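Local coordinates for protein tubulin binding cofactor C (Leishmania major, PDB 5AJ8) that probably acts, through this C-terminal domain, in the tubulin-folding chaperone pathway, where cofactor C proteins stimulate GTP hydrolysis by tubulin, at residues 73-78 and 89-94; 80-85 and 136-141. The protein carries 1 engineered substitution. One frame throughout, in Å; residues are numbered along the deposited sequence.

Overall arrangement
Interactions 1 and 2 each join neighbouring coils of the same parallel beta-helix, one inside it and one at its edge. Interaction 1 pairs neighbouring strands 73-79 and 91-95 inside one sheet, neither of them outermost; it is largely buried, with regular backbone bonds, an apolar inner face and a salt bridge on the outer one. Interaction 2 joins strand 84-86 to the short outermost strand 140-141 of the other sheet; it is only partly buried, has two backbone bonds and uses water on its exposed side. Strand 84-86 lies between 73-79 and 91-95 in the chain, and Phe93 packs against Val139 where the contacts meet.

Interaction 1: residues 73-78 and 89-94; sequences LDMYVW and DAMRFG. Engineered in segment 73-78: Met75 (natural residue Leu).
Successive coils of a parallel beta-helix, the fold of the cofactor C domain, meet here: strands 73-78 and 91-94 run side by side with their directions 28° apart, and Met75 pairs with Phe93 in their midst. The backbone bonds alternate between the strands. Arg92 N donates a hydrogen bond to Leu73 O at 3.1 Å, and Arg92 O accepts one from Met75 N at 2.7 Å. Further along, Gly94 N reaches Met75 O at 2.8 Å, and Val77 N closes on Gly94 O, also at 2.8 Å.

Side chains of paired residues such as Asp74 and Arg92 lie alongside each other, pointing the same way, as expected when coil repeats upon coil. On the inner face the engineered Met75, a selenomethionine, lays its CB over one face of the Phe93 ring, 4.0 Å from the centroid, in a CH-pi contact. Met91, also a selenomethionine, folds its chain back so that CE lies 3.5 Å from Leu73 CB. Leu67 of strand 64-68, in the other sheet, touches Leu73, Met75 and Met91 and so continues this apolar core.

The opposite face carries Tyr76, stacked on Tyr59 and bonded through OH to Arg162 N, and a salt bridge between neighbours in register. The Arg92 chain bends at chi3 (-59°), turning the side of its guanidinium that bears NE and NH2 to the Asp74 carboxylate, while the two planes stay 36° apart. NE meets OD1 of Asp74 at 2.8 Å from above the carboxylate plane. A water hydrogen-bonded to Asp74 OD1 and Ala90 O extends the polar group toward the loop. The second arm of the grip is Arg92 NH2 to Asp74 OD2, 2.8 Å, on the syn side but tilted out of the carboxylate plane.

Interaction 2: residues 80-85 and 136-141; sequences ASTPII and YVKVDD
Pro83 O accepts a hydrogen bond from Asp140 N at 2.8 Å, with the donor nearly in line with the C=O, and this bond docks segment 136-141 onto the last coils of the parallel beta-helix. One step on, Ile85 N bonds to Asp140 O at 3.1 Å, but this donor stands 46° out of the carbonyl plane. Asp140 thus bonds through N-H and C=O to residues on either side of Ile84, the parallel pattern, although 140-141 is a short, weakly bonded strand. The side chains of Ile84 and Asp140 run alongside each other, the carboxylate OD2 of Asp140 lying 3.8 Å from Ile84 CG1.

On the inner face of the sheet, Ile85 packs on Val139, just before the edge strand, and on Asp141 within it. Its CG1 occupies the crowded position between the backbone N and the carbonyl carbon (chi1 61°), which brings it 4.0 Å from Val139 CG1 and 3.7 Å from Asp141 CB. Val139 crosses Ile85 at about a right angle.

Before the strand begins, Thr82 points its two branches to different tasks. The methyl CG2 rests 3.4 Å from Lys138 O, whereas OG1 bonds to a water 2.9 Å away, which in turn accepts from Lys138 NZ. A second water beside OG1 makes a weak bond to Lys138 O. These water links lie beside Lys138, on the solvent side of the contact.

Further out, strand 64-68 flanks Ile84 with backbone bonds from Leu65 and Leu67, so strand 84-86 is held on both sides, while strand 140-141 is the outermost of this sheet within the chain. Trp153 of strand 153-155 touches Ile85, Val139 and Asp141, tying the two sheets together. The carboxylate of Asp141 is positioned by a hydrogen bond between its OD2 and Ser150 OG.

Interaction 1: residues 73-78 and 89-94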
loop_
_atom_site.group_PDB
_atom_site.type_symbol
_atom_site.label_atom_id
_atom_site.label_comp_id
_atom_site.label_asym_id
_atom_site.label_seq_id
_atom_site.Cartn_x
_atom_site.Cartn_y
_atom_site.Cartn_z
ATOM N N LEU A 73 4.925 -10.105 1.643
ATOM C CA LEU A 73 4.109 -9.034 1.047
ATOM C C LEU A 73 4.974 -8.259 0.066
ATOM O O LEU A 73 6.108 -7.901 0.389
ATOM C CB LEU A 73 3.592 -8.070 2.110
ATOM C CG LEU A 73 2.560 -8.501 3.159
ATOM C CD1 LEU A 73 1.623 -7.410 3.606
ATOM C CD2 LEU A 73 1.771 -9.709 2.711
ATOM N N ASP A 74 4.472 -8.066 -1.157
ATOM C CA ASP A 74 5.103 -7.122 -2.082
ATOM C C ASP A 74 4.317 -5.828 -1.938
ATOM O O ASP A 74 3.110 -5.796 -2.229
ATOM C CB ASP A 74 5.114 -7.619 -3.525
ATOM C CG ASP A 74 6.103 -8.770 -3.763
ATOM O OD1 ASP A 74 6.968 -9.037 -2.901
ATOM O OD2 ASP A 74 5.968 -9.444 -4.822
HETATM N N MSE A 75 4.974 -4.785 -1.436
HETATM C CA MSE A 75 4.311 -3.510 -1.077
HETATM C C MSE A 75 4.670 -2.440 -2.085
HETATM O O MSE A 75 5.833 -2.015 -2.148
HETATM C CB MSE A 75 4.793 -3.052 0.318
HETATM C CG MSE A 75 4.509 -3.948 1.516
HETATM SE SE MSE A 75 2.608 -4.360 1.706
HETATM C CE MSE A 75 2.047 -2.471 1.835
ATOM N N TYR A 76 3.691 -1.967 -2.865
ATOM C CA TYR A 76 3.880 -0.886 -3.832
ATOM C C TYR A 76 3.301 0.405 -3.259
ATOM O O TYR A 76 2.079 0.601 -3.207
ATOM C CB TYR A 76 3.236 -1.245 -5.177
ATOM C CG TYR A 76 3.860 -2.479 -5.825
ATOM C CD1 TYR A 76 3.413 -3.763 -5.521
ATOM C CD2 TYR A 76 4.908 -2.353 -6.703
ATOM C CE1 TYR A 76 3.990 -4.894 -6.116
ATOM C CE2 TYR A 76 5.491 -3.452 -7.296
ATOM C CZ TYR A 76 5.033 -4.721 -7.000
ATOM O OH TYR A 76 5.656 -5.800 -7.601
ATOM N N VAL A 77 4.191 1.284 -2.829
ATOM C CA VAL A 77 3.891 2.257 -1.822
ATOM C C VAL A 77 4.245 3.700 -2.245
ATOM O O VAL A 77 5.334 3.959 -2.772
ATOM C CB VAL A 77 4.681 1.887 -0.530
ATOM C CG1 VAL A 77 4.594 2.982 0.516
ATOM C CG2 VAL A 77 4.175 0.575 0.031
ATOM N N TRP A 78 3.324 4.626 -1.976
ATOM C CA TRP A 78 3.619 6.065 -1.987
ATOM C C TRP A 78 3.206 6.582 -0.614
ATOM O O TRP A 78 2.019 6.695 -0.310
ATOM C CB TRP A 78 2.867 6.793 -3.106
ATOM C CG TRP A 78 3.377 8.222 -3.422
ATOM C CD1 TRP A 78 3.749 9.198 -2.534
ATOM C CD2 TRP A 78 3.533 8.795 -4.726
ATOM N NE1 TRP A 78 4.147 10.328 -3.213
ATOM C CE2 TRP A 78 4.015 10.106 -4.559
ATOM C CE3 TRP A 78 3.348 8.303 -6.020
ATOM C CZ2 TRP A 78 4.297 10.946 -5.647
ATOM C CZ3 TRP A 78 3.627 9.123 -7.096
ATOM C CH2 TRP A 78 4.107 10.427 -6.908
ATOM N N ASP A 89 8.625 -10.262 7.697
ATOM C CA ASP A 89 9.759 -10.888 7.002
ATOM C C ASP A 89 9.383 -11.118 5.560
ATOM O O ASP A 89 8.217 -11.264 5.262
ATOM C CB ASP A 89 10.145 -12.224 7.665
ATOM C CG ASP A 89 11.509 -12.777 7.168
ATOM O OD1 ASP A 89 12.534 -12.055 7.121
ATOM O OD2 ASP A 89 11.554 -13.977 6.833
ATOM N N ALA A 90 10.391 -11.153 4.697
ATOM C CA ALA A 90 10.241 -11.371 3.263
ATOM C C ALA A 90 9.347 -10.279 2.695
ATOM O O ALA A 90 8.420 -10.545 1.918
ATOM C CB ALA A 90 9.707 -12.782 2.964
HETATM N N MSE A 91 9.646 -9.050 3.096
HETATM C CA MSE A 91 8.912 -7.872 2.633
HETATM C C MSE A 91 9.705 -7.289 1.494
HETATM O O MSE A 91 10.939 -7.166 1.577
HETATM C CB MSE A 91 8.724 -6.845 3.729
HETATM C CG MSE A 91 8.147 -7.371 5.049
HETATM SE SE MSE A 91 6.371 -8.127 4.802
HETATM C CE MSE A 91 5.424 -6.417 4.653
ATOM N N ARG A 92 9.026 -6.955 0.401
ATOM C CA ARG A 92 9.691 -6.293 -0.718
ATOM C C ARG A 92 8.911 -5.033 -1.106
ATOM O O ARG A 92 7.674 -5.076 -1.242
ATOM C CB ARG A 92 9.780 -7.234 -1.923
ATOM C CG ARG A 92 10.413 -8.579 -1.580
ATOM C CD ARG A 92 10.798 -9.362 -2.828
ATOM N NE ARG A 92 9.630 -9.605 -3.669
ATOM C CZ ARG A 92 9.675 -10.171 -4.863
ATOM N NH1 ARG A 92 10.832 -10.531 -5.386
ATOM N NH2 ARG A 92 8.551 -10.395 -5.550
ATOM N N PHE A 93 9.629 -3.945 -1.307
ATOM C CA PHE A 93 9.026 -2.626 -1.554
ATOM C C PHE A 93 9.296 -2.054 -2.924
ATOM O O PHE A 93 10.410 -2.063 -3.423
ATOM C CB PHE A 93 9.477 -1.619 -0.497
ATOM C CG PHE A 93 8.865 -1.861 0.848
ATOM C CD1 PHE A 93 9.354 -2.841 1.667
ATOM C CD2 PHE A 93 7.788 -1.101 1.274
ATOM C CE1 PHE A 93 8.791 -3.069 2.904
ATOM C CE2 PHE A 93 7.196 -1.329 2.493
ATOM C CZ PHE A 93 7.696 -2.319 3.314
ATOM N N GLY A 94 8.235 -1.529 -3.504
ATOM C CA GLY A 94 8.261 -0.897 -4.805
ATOM C C GLY A 94 7.401 0.357 -4.772
ATOM O O GLY A 94 6.794 0.688 -3.738
HETATM O O HOH W 1 7.437 -10.510 -0.600
#

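Interaction 2: residues 80-85 and 136-141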
loop_
_atom_site.group_PDB
_atom_site.type_symbol
_atom_site.label_atom_id
_atom_site.label_comp_id
_atom_site.label_asym_id
_atom_site.label_seq_id
_atom_site.Cartn_x
_atom_site.Cartn_y
_atom_site.Cartn_z
ATOM N N ALA A 80 3.852 9.419 2.674
ATOM C CA ALA A 80 4.363 10.712 3.123
ATOM C C ALA A 80 5.450 10.540 4.161
ATOM O O ALA A 80 6.188 11.456 4.402
ATOM C CB ALA A 80 3.256 11.573 3.696
ATOM N N SER A 81 5.517 9.369 4.804
ATOM C CA SER A 81 6.567 9.111 5.789
ATOM C C SER A 81 7.216 7.732 5.561
ATOM O O SER A 81 6.770 6.961 4.722
ATOM C CB SER A 81 6.020 9.272 7.222
ATOM O OG SER A 81 4.843 8.490 7.457
ATOM N N THR A 82 8.274 7.432 6.294
ATOM C CA THR A 82 8.899 6.117 6.206
ATOM C C THR A 82 7.977 4.975 6.740
ATOM O O THR A 82 7.524 5.023 7.855
ATOM C CB THR A 82 10.251 6.152 6.943
ATOM O OG1 THR A 82 11.113 7.057 6.248
ATOM C CG2 THR A 82 10.888 4.783 6.976
ATOM N N PRO A 83 7.668 3.975 5.913
ATOM C CA PRO A 83 6.912 2.817 6.410
ATOM C C PRO A 83 7.597 2.145 7.588
ATOM O O PRO A 83 8.838 2.089 7.631
ATOM C CB PRO A 83 6.869 1.885 5.192
ATOM C CG PRO A 83 6.971 2.806 4.012
ATOM C CD PRO A 83 7.893 3.901 4.459
ATOM N N ILE A 84 6.806 1.700 8.563
ATOM C CA ILE A 84 7.306 0.992 9.745
ATOM C C ILE A 84 6.874 -0.471 9.648
ATOM O O ILE A 84 5.699 -0.754 9.405
ATOM C CB ILE A 84 6.754 1.607 11.060
ATOM C CG1 ILE A 84 7.227 3.059 11.220
ATOM C CG2 ILE A 84 7.210 0.803 12.263
ATOM C CD1 ILE A 84 6.642 3.806 12.407
ATOM N N ILE A 85 7.799 -1.395 9.877
ATOM C CA ILE A 85 7.425 -2.799 10.023
ATOM C C ILE A 85 7.802 -3.337 11.393
ATOM O O ILE A 85 8.673 -2.793 12.076
ATOM C CB ILE A 85 8.023 -3.690 8.921
ATOM C CG1 ILE A 85 9.550 -3.668 8.925
ATOM C CG2 ILE A 85 7.505 -3.256 7.567
ATOM C CD1 ILE A 85 10.167 -4.683 7.978
ATOM N N TYR A 136 9.418 4.811 -0.334
ATOM C CA TYR A 136 9.349 3.346 -0.312
ATOM C C TYR A 136 10.720 2.639 -0.246
ATOM O O TYR A 136 10.768 1.468 0.088
ATOM C CB TYR A 136 8.545 2.819 -1.508
ATOM C CG TYR A 136 9.268 2.907 -2.801
ATOM C CD1 TYR A 136 9.177 4.047 -3.579
ATOM C CD2 TYR A 136 10.047 1.863 -3.266
ATOM C CE1 TYR A 136 9.847 4.151 -4.766
ATOM C CE2 TYR A 136 10.723 1.974 -4.471
ATOM C CZ TYR A 136 10.603 3.125 -5.206
ATOM O OH TYR A 136 11.263 3.257 -6.392
ATOM N N VAL A 137 11.815 3.307 -0.612
ATOM C CA VAL A 137 13.130 2.657 -0.572
ATOM C C VAL A 137 13.705 2.650 0.846
ATOM O O VAL A 137 14.672 1.992 1.088
ATOM C CB VAL A 137 14.177 3.246 -1.562
ATOM C CG1 VAL A 137 13.624 3.280 -2.982
ATOM C CG2 VAL A 137 14.657 4.629 -1.123
ATOM N N LYS A 138 13.099 3.386 1.773
ATOM C CA LYS A 138 13.562 3.389 3.148
ATOM C C LYS A 138 12.442 2.851 4.046
ATOM O O LYS A 138 11.315 3.299 3.975
ATOM C CB LYS A 138 14.062 4.762 3.585
ATOM C CG LYS A 138 14.455 4.814 5.060
ATOM C CD LYS A 138 15.449 5.928 5.354
ATOM C CE LYS A 138 16.311 5.635 6.577
ATOM N NZ LYS A 138 15.858 6.323 7.823
ATOM N N VAL A 139 12.754 1.825 4.824
ATOM C CA VAL A 139 11.764 1.155 5.667
ATOM C C VAL A 139 12.331 1.104 7.068
ATOM O O VAL A 139 13.537 0.945 7.247
ATOM C CB VAL A 139 11.436 -0.259 5.131
ATOM C CG1 VAL A 139 10.590 -1.051 6.116
ATOM C CG2 VAL A 139 10.743 -0.153 3.772
ATOM N N ASP A 140 11.467 1.286 8.053
ATOM C CA ASP A 140 11.869 1.436 9.456
ATOM C C ASP A 140 11.520 0.156 10.189
ATOM O O ASP A 140 10.434 0.007 10.723
ATOM C CB ASP A 140 11.137 2.650 10.062
ATOM C CG ASP A 140 11.451 2.907 11.552
ATOM O OD1 ASP A 140 12.350 2.265 12.140
ATOM O OD2 ASP A 140 10.791 3.837 12.112
ATOM N N ASP A 141 12.463 -0.779 10.206
ATOM C CA ASP A 141 12.280 -2.040 10.892
ATOM C C ASP A 141 12.879 -1.795 12.279
ATOM O O ASP A 141 13.984 -2.208 12.577
ATOM C CB ASP A 141 12.974 -3.149 10.122
ATOM C CG ASP A 141 12.823 -4.510 10.768
ATOM O OD1 ASP A 141 12.075 -4.634 11.769
ATOM O OD2 ASP A 141 13.445 -5.466 10.249
HETATM O O HOH W 2 13.332 7.528 8.010
HETATM O O HOH W 3 11.380 6.623 3.640
HETATM O O HOH W 4 10.673 -4.061 13.690
#